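Local coordinates for protein apolipophorin-3b (Locusta migratoria, PDB 1AEP) that helps load diacylglycerol into the hemolymph lipoprotein lipophorin, covering its growing hydrophobic surface so that lipid can be transported during insect flight, at residues E62-L74 and Q124-E136. Numbering follows the deposited sequence.
Sequences EAEKHQGSVAEQL and QEAWAPVQSALQE
The E62 carboxylate, whose carbon CD lies beside A133 CB, is held from within its own segment. H66 NE2 donates to E62 OE2 at 3.1 Å and is nearly straight, 164° at the hydrogen; the acceptor lies close to the imidazole plane, whereas the donor stands above the carboxylate plane. K65 NZ adds a salt bridge to E62 OE1, weak as a hydrogen bond. The fold of the glutamate accounts for its reach: CG is anti to the backbone N (chi1 -170°), and the bend at chi2 turns the acid back toward H66, leaving E62 CG against A133 CB at 3.8 Å.

The ring so tethered is clasped from both faces. V130 CG1 sits over one, 3.8 Å from the centroid of the H66 ring and displaced toward the rim, a CH-pi contact; K65 CB covers the opposite face. Replacing H66 by alanine would probably leave E62 OE2 without its donor and open a gap above V130 CG1.

Farther along, V70 divides its branches. V70 CG1 rests over the six-membered ring of W127, 4.1 Å from its centroid and 14° off the normal, while V70 CG2 abuts A126 CB at 4.0 Å. Q73 crosses the indole at about a right angle, Q73 CB lying 3.9 Å from W127 CH2. Deeper in, L74 sends CD2 toward V130 CG1, and L74 CD1 meets L134 CD2 at 4.1 Å. T119 touches both W127 and L134, bringing a fourth helix, 94-121, to this end of the bundle.

The contacts between the segments are mostly apolar and CH-pi, with van der Waals approaches to the carbonyl oxygens of A126 and P129; the side-chain bonds of E62 go to K65 and H66 of its own segment, and none spans the contact. Such an interface, lacking directional bonds across it, is consistent with a helix bundle that exchanges between soluble and lipoprotein-bound forms.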
ATOM      1  N   GLU A  62       6.982  -0.320  16.580  1.00 30.34           N
ATOM      2  CA  GLU A  62       7.457   0.985  16.894  1.00 34.13           C
ATOM      3  C   GLU A  62       6.559   1.637  17.934  1.00 26.39           C
ATOM      4  O   GLU A  62       7.017   2.208  18.923  1.00 30.88           O
ATOM      5  CB  GLU A  62       7.418   1.778  15.598  1.00 33.10           C
ATOM      6  CG  GLU A  62       8.135   3.130  15.707  1.00 31.10           C
ATOM      7  CD  GLU A  62       9.584   2.971  16.014  1.00100.00           C
ATOM      8  OE1 GLU A  62      10.210   1.930  15.814  1.00 72.09           O
ATOM      9  OE2 GLU A  62      10.091   4.067  16.524  1.00 30.19           O
ATOM     10  N   ALA A  63       5.260   1.530  17.691  1.00 27.23           N
ATOM     11  CA  ALA A  63       4.283   2.133  18.561  1.00 28.77           C
ATOM     12  C   ALA A  63       4.504   1.711  19.997  1.00 17.69           C
ATOM     13  O   ALA A  63       4.246   2.459  20.929  1.00 35.41           O
ATOM     14  CB  ALA A  63       2.893   1.729  18.077  1.00 13.60           C
ATOM     15  N   GLU A  64       4.973   0.494  20.140  1.00 26.60           N
ATOM     16  CA  GLU A  64       5.207  -0.074  21.434  1.00  4.65           C
ATOM     17  C   GLU A  64       6.256   0.678  22.194  1.00 32.89           C
ATOM     18  O   GLU A  64       6.365   0.526  23.406  1.00 28.00           O
ATOM     19  CB  GLU A  64       5.786  -1.493  21.300  1.00 25.99           C
ATOM     20  CG  GLU A  64       4.768  -2.601  21.407  1.00 16.78           C
ATOM     21  CD  GLU A  64       3.577  -2.304  22.278  1.00 27.49           C
ATOM     22  OE1 GLU A  64       3.900  -1.836  23.453  1.00 51.37           O
ATOM     23  OE2 GLU A  64       2.422  -2.578  21.963  1.00 63.60           O
ATOM     24  N   LYS A  65       7.062   1.437  21.475  1.00 21.00           N
ATOM     25  CA  LYS A  65       8.144   2.159  22.134  1.00 22.60           C
ATOM     26  C   LYS A  65       7.825   3.570  22.560  1.00 15.52           C
ATOM     27  O   LYS A  65       8.581   4.168  23.316  1.00 31.46           O
ATOM     28  CB  LYS A  65       9.314   2.360  21.250  1.00 12.89           C
ATOM     29  CG  LYS A  65       9.513   1.233  20.295  1.00 21.10           C
ATOM     30  CD  LYS A  65      10.855   1.373  19.633  1.00 11.81           C
ATOM     31  CE  LYS A  65      11.331   0.110  18.928  1.00100.00           C
ATOM     32  NZ  LYS A  65      12.381   0.396  17.925  1.00100.00           N
ATOM     33  N   HIS A  66       6.718   4.104  22.067  1.00 17.94           N
ATOM     34  CA  HIS A  66       6.361   5.457  22.401  1.00 21.55           C
ATOM     35  C   HIS A  66       5.181   5.538  23.347  1.00 46.05           C
ATOM     36  O   HIS A  66       4.553   4.520  23.617  1.00 26.76           O
ATOM     37  CB  HIS A  66       6.278   6.334  21.165  1.00 30.04           C
ATOM     38  CG  HIS A  66       7.528   6.107  20.420  1.00 14.38           C
ATOM     39  ND1 HIS A  66       8.702   6.756  20.756  1.00 41.40           N
ATOM     40  CD2 HIS A  66       7.764   5.261  19.415  1.00 25.28           C
ATOM     41  CE1 HIS A  66       9.614   6.324  19.913  1.00 19.48           C
ATOM     42  NE2 HIS A  66       9.082   5.421  19.094  1.00 45.26           N
ATOM     43  N   GLN A  67       4.925   6.730  23.869  1.00 42.25           N
ATOM     44  CA  GLN A  67       3.847   6.936  24.809  1.00 27.71           C
ATOM     45  C   GLN A  67       2.853   7.910  24.268  1.00 48.60           C
ATOM     46  O   GLN A  67       3.118   8.641  23.315  1.00 20.39           O
ATOM     47  CB  GLN A  67       4.361   7.677  26.055  1.00 46.99           C
ATOM     48  CG  GLN A  67       4.529   6.799  27.312  1.00 40.51           C
ATOM     49  CD  GLN A  67       5.727   5.911  27.129  1.00100.00           C
ATOM     50  OE1 GLN A  67       5.761   4.725  27.437  1.00100.00           O
ATOM     51  NE2 GLN A  67       6.819   6.570  26.626  1.00 47.02           N
ATOM     52  N   GLY A  68       1.708   7.951  24.904  1.00 12.61           N
ATOM     53  CA  GLY A  68       0.742   8.936  24.462  1.00 42.12           C
ATOM     54  C   GLY A  68      -0.149   8.468  23.343  1.00 12.70           C
ATOM     55  O   GLY A  68      -0.379   7.285  23.160  1.00 71.30           O
ATOM     56  N   SER A  69      -0.709   9.445  22.627  1.00 22.81           N
ATOM     57  CA  SER A  69      -1.648   9.216  21.543  1.00  9.79           C
ATOM     58  C   SER A  69      -1.006   8.940  20.192  1.00 33.54           C
ATOM     59  O   SER A  69      -1.673   8.471  19.272  1.00 43.05           O
ATOM     60  CB  SER A  69      -2.582  10.380  21.404  1.00 21.46           C
ATOM     61  OG  SER A  69      -1.788  11.502  20.970  1.00 72.15           O
ATOM     62  N   VAL A  70       0.285   9.232  20.087  1.00 11.87           N
ATOM     63  CA  VAL A  70       1.037   8.990  18.868  1.00 28.73           C
ATOM     64  C   VAL A  70       1.097   7.482  18.683  1.00 25.48           C
ATOM     65  O   VAL A  70       0.788   6.951  17.620  1.00 48.73           O
ATOM     66  CB  VAL A  70       2.404   9.709  18.861  1.00 14.85           C
ATOM     67  CG1 VAL A  70       3.263   9.319  17.686  1.00 17.99           C
ATOM     68  CG2 VAL A  70       2.193  11.205  18.807  1.00 17.72           C
ATOM     69  N   ALA A  71       1.446   6.813  19.780  1.00  4.64           N
ATOM     70  CA  ALA A  71       1.549   5.371  19.861  1.00 25.99           C
ATOM     71  C   ALA A  71       0.218   4.733  19.564  1.00 11.60           C
ATOM     72  O   ALA A  71       0.117   3.748  18.838  1.00 43.01           O
ATOM     73  CB  ALA A  71       1.971   4.949  21.269  1.00  7.98           C
ATOM     74  N   GLU A  72      -0.817   5.327  20.133  1.00 19.29           N
ATOM     75  CA  GLU A  72      -2.150   4.852  19.891  1.00  8.85           C
ATOM     76  C   GLU A  72      -2.456   4.944  18.404  1.00 13.27           C
ATOM     77  O   GLU A  72      -2.747   3.955  17.701  1.00100.00           O
ATOM     78  CB  GLU A  72      -3.156   5.824  20.647  1.00 30.24           C
ATOM     79  CG  GLU A  72      -3.914   5.321  21.928  1.00100.00           C
ATOM     80  CD  GLU A  72      -3.977   6.283  23.120  1.00100.00           C
ATOM     81  OE1 GLU A  72      -4.668   7.378  22.844  1.00100.00           O
ATOM     82  OE2 GLU A  72      -3.423   6.072  24.197  1.00100.00           O
ATOM     83  N   GLN A  73      -2.349   6.153  17.912  1.00 29.63           N
ATOM     84  CA  GLN A  73      -2.624   6.471  16.553  1.00  8.01           C
ATOM     85  C   GLN A  73      -1.740   5.754  15.562  1.00 21.90           C
ATOM     86  O   GLN A  73      -2.165   5.529  14.439  1.00 30.51           O
ATOM     87  CB  GLN A  73      -2.396   7.958  16.432  1.00 18.61           C
ATOM     88  CG  GLN A  73      -3.574   8.701  17.095  1.00 37.42           C
ATOM     89  CD  GLN A  73      -3.712  10.132  16.614  1.00 70.94           C
ATOM     90  OE1 GLN A  73      -4.558  10.423  15.733  1.00100.00           O
ATOM     91  NE2 GLN A  73      -2.905  11.015  17.227  1.00100.00           N
ATOM     92  N   LEU A  74      -0.507   5.450  15.971  1.00 12.17           N
ATOM     93  CA  LEU A  74       0.446   4.760  15.118  1.00 21.05           C
ATOM     94  C   LEU A  74       0.004   3.322  14.912  1.00 44.49           C
ATOM     95  O   LEU A  74      -0.066   2.798  13.795  1.00 27.36           O
ATOM     96  CB  LEU A  74       1.866   4.837  15.683  1.00 14.78           C
ATOM     97  CG  LEU A  74       2.832   4.119  14.759  1.00 29.49           C
ATOM     98  CD1 LEU A  74       2.594   4.646  13.370  1.00 10.68           C
ATOM     99  CD2 LEU A  74       4.239   4.409  15.181  1.00 23.82           C
ATOM    100  N   GLN A 124       3.406  20.875  17.854  1.00 54.42           N
ATOM    101  CA  GLN A 124       4.156  20.458  19.007  1.00 68.54           C
ATOM    102  C   GLN A 124       5.199  19.434  18.554  1.00 29.09           C
ATOM    103  O   GLN A 124       6.026  18.967  19.340  1.00100.00           O
ATOM    104  CB  GLN A 124       3.050  19.877  19.984  1.00 97.35           C
ATOM    105  CG  GLN A 124       1.878  19.072  19.251  1.00 62.47           C
ATOM    106  CD  GLN A 124       0.411  19.600  19.018  1.00 67.02           C
ATOM    107  OE1 GLN A 124       0.096  20.773  18.704  1.00 55.35           O
ATOM    108  NE2 GLN A 124      -0.529  18.648  19.078  1.00 53.49           N
ATOM    109  N   GLU A 125       5.135  19.090  17.251  1.00100.00           N
ATOM    110  CA  GLU A 125       6.018  18.126  16.576  1.00 11.37           C
ATOM    111  C   GLU A 125       5.969  16.730  17.210  1.00 36.80           C
ATOM    112  O   GLU A 125       6.939  15.995  17.325  1.00 22.64           O
ATOM    113  CB  GLU A 125       7.431  18.689  16.329  1.00100.00           C
ATOM    114  CG  GLU A 125       7.559  19.474  14.997  1.00 46.70           C
ATOM    115  CD  GLU A 125       8.822  20.269  14.899  1.00100.00           C
ATOM    116  OE1 GLU A 125       9.001  21.312  15.537  1.00 69.59           O
ATOM    117  OE2 GLU A 125       9.719  19.758  14.080  1.00100.00           O
ATOM    118  N   ALA A 126       4.756  16.393  17.639  1.00 22.29           N
ATOM    119  CA  ALA A 126       4.498  15.151  18.324  1.00 44.55           C
ATOM    120  C   ALA A 126       4.912  13.884  17.601  1.00 36.49           C
ATOM    121  O   ALA A 126       5.208  12.863  18.234  1.00 33.20           O
ATOM    122  CB  ALA A 126       3.018  15.067  18.587  1.00 17.15           C
ATOM    123  N   TRP A 127       4.863  13.935  16.289  1.00 19.34           N
ATOM    124  CA  TRP A 127       5.172  12.775  15.492  1.00 22.19           C
ATOM    125  C   TRP A 127       6.635  12.609  15.205  1.00 24.79           C
ATOM    126  O   TRP A 127       7.064  11.606  14.654  1.00 32.42           O
ATOM    127  CB  TRP A 127       4.414  12.873  14.169  1.00 19.84           C
ATOM    128  CG  TRP A 127       2.965  12.662  14.389  1.00 41.44           C
ATOM    129  CD1 TRP A 127       2.047  13.572  14.814  1.00 33.22           C
ATOM    130  CD2 TRP A 127       2.308  11.414  14.217  1.00 12.50           C
ATOM    131  NE1 TRP A 127       0.837  12.960  14.956  1.00 21.47           N
ATOM    132  CE2 TRP A 127       0.985  11.620  14.614  1.00 20.34           C
ATOM    133  CE3 TRP A 127       2.758  10.132  13.832  1.00 41.77           C
ATOM    134  CZ2 TRP A 127       0.084  10.556  14.596  1.00 21.51           C
ATOM    135  CZ3 TRP A 127       1.866   9.097  13.807  1.00 25.82           C
ATOM    136  CH2 TRP A 127       0.539   9.319  14.193  1.00  6.27           C
ATOM    137  N   ALA A 128       7.390  13.631  15.512  1.00 19.08           N
ATOM    138  CA  ALA A 128       8.809  13.596  15.253  1.00  4.07           C
ATOM    139  C   ALA A 128       9.501  12.313  15.685  1.00 28.18           C
ATOM    140  O   ALA A 128      10.409  11.790  15.039  1.00 24.45           O
ATOM    141  CB  ALA A 128       9.429  14.708  16.042  1.00 11.71           C
ATOM    142  N   PRO A 129       9.132  11.851  16.827  1.00 42.31           N
ATOM    143  CA  PRO A 129       9.808  10.702  17.364  1.00 20.82           C
ATOM    144  C   PRO A 129       9.696   9.394  16.589  1.00 45.07           C
ATOM    145  O   PRO A 129      10.488   8.471  16.837  1.00 27.61           O
ATOM    146  CB  PRO A 129       9.364  10.609  18.802  1.00 16.80           C
ATOM    147  CG  PRO A 129       8.800  11.998  19.141  1.00 23.09           C
ATOM    148  CD  PRO A 129       8.345  12.600  17.840  1.00 24.69           C
ATOM    149  N   VAL A 130       8.733   9.310  15.675  1.00 24.55           N
ATOM    150  CA  VAL A 130       8.538   8.075  14.927  1.00 14.02           C
ATOM    151  C   VAL A 130       8.671   8.278  13.442  1.00 14.72           C
ATOM    152  O   VAL A 130       8.325   7.393  12.661  1.00 28.00           O
ATOM    153  CB  VAL A 130       7.192   7.458  15.201  1.00 33.10           C
ATOM    154  CG1 VAL A 130       7.081   7.141  16.665  1.00 21.46           C
ATOM    155  CG2 VAL A 130       6.080   8.412  14.810  1.00 31.62           C
ATOM    156  N   GLN A 131       9.181   9.452  13.091  1.00 21.99           N
ATOM    157  CA  GLN A 131       9.403   9.900  11.728  1.00 17.78           C
ATOM    158  C   GLN A 131      10.233   8.925  10.878  1.00 17.96           C
ATOM    159  O   GLN A 131       9.842   8.576   9.772  1.00 37.14           O
ATOM    160  CB  GLN A 131       9.912  11.369  11.737  1.00 49.22           C
ATOM    161  CG  GLN A 131       9.900  12.119  10.385  1.00100.00           C
ATOM    162  CD  GLN A 131      11.248  12.097   9.671  1.00100.00           C
ATOM    163  OE1 GLN A 131      11.389  12.684   8.576  1.00100.00           O
ATOM    164  NE2 GLN A 131      12.240  11.409  10.248  1.00100.00           N
ATOM    165  N   SER A 132      11.364   8.456  11.398  1.00 19.46           N
ATOM    166  CA  SER A 132      12.165   7.515  10.637  1.00 22.53           C
ATOM    167  C   SER A 132      11.357   6.288  10.190  1.00 35.91           C
ATOM    168  O   SER A 132      11.312   5.931   9.014  1.00 48.68           O
ATOM    169  CB  SER A 132      13.416   7.118  11.389  1.00 22.76           C
ATOM    170  OG  SER A 132      14.445   8.033  11.060  1.00100.00           O
ATOM    171  N   ALA A 133      10.689   5.670  11.157  1.00 17.09           N
ATOM    172  CA  ALA A 133       9.853   4.516  10.943  1.00 17.56           C
ATOM    173  C   ALA A 133       8.774   4.758   9.905  1.00 13.59           C
ATOM    174  O   ALA A 133       8.588   3.967   8.992  1.00 35.75           O
ATOM    175  CB  ALA A 133       9.219   4.139  12.238  1.00  8.63           C
ATOM    176  N   LEU A 134       8.048   5.855  10.058  1.00  5.04           N
ATOM    177  CA  LEU A 134       7.016   6.176   9.101  1.00 23.97           C
ATOM    178  C   LEU A 134       7.637   6.270   7.718  1.00 11.07           C
ATOM    179  O   LEU A 134       7.088   5.749   6.751  1.00 54.47           O
ATOM    180  CB  LEU A 134       6.393   7.534   9.431  1.00 13.10           C
ATOM    181  CG  LEU A 134       5.299   7.497  10.497  1.00 51.73           C
ATOM    182  CD1 LEU A 134       4.674   8.908  10.727  1.00 19.57           C
ATOM    183  CD2 LEU A 134       4.259   6.463  10.114  1.00 25.75           C
ATOM    184  N   GLN A 135       8.784   6.942   7.628  1.00 19.39           N
ATOM    185  CA  GLN A 135       9.464   7.145   6.355  1.00  8.54           C
ATOM    186  C   GLN A 135       9.894   5.844   5.716  1.00 11.70           C
ATOM    187  O   GLN A 135       9.688   5.612   4.527  1.00 27.28           O
ATOM    188  CB  GLN A 135      10.685   8.069   6.458  1.00 15.38           C
ATOM    189  CG  GLN A 135      11.436   8.282   5.147  1.00 41.95           C
ATOM    190  CD  GLN A 135      11.500   9.712   4.656  1.00 50.48           C
ATOM    191  OE1 GLN A 135      12.320  10.052   3.774  1.00100.00           O
ATOM    192  NE2 GLN A 135      10.632  10.552   5.217  1.00 54.84           N
ATOM    193  N   GLU A 136      10.513   4.991   6.499  1.00 10.54           N
ATOM    194  CA  GLU A 136      10.931   3.765   5.916  1.00  6.62           C
ATOM    195  C   GLU A 136       9.724   2.986   5.391  1.00 17.34           C
ATOM    196  O   GLU A 136       9.695   2.486   4.261  1.00 31.71           O
ATOM    197  CB  GLU A 136      11.989   3.052   6.773  1.00 23.67           C
ATOM    198  CG  GLU A 136      11.551   1.920   7.710  1.00100.00           C
ATOM    199  CD  GLU A 136      12.675   1.465   8.616  1.00100.00           C
ATOM    200  OE1 GLU A 136      13.295   2.234   9.346  1.00100.00           O
ATOM    201  OE2 GLU A 136      12.908   0.172   8.543  1.00100.00           O
TER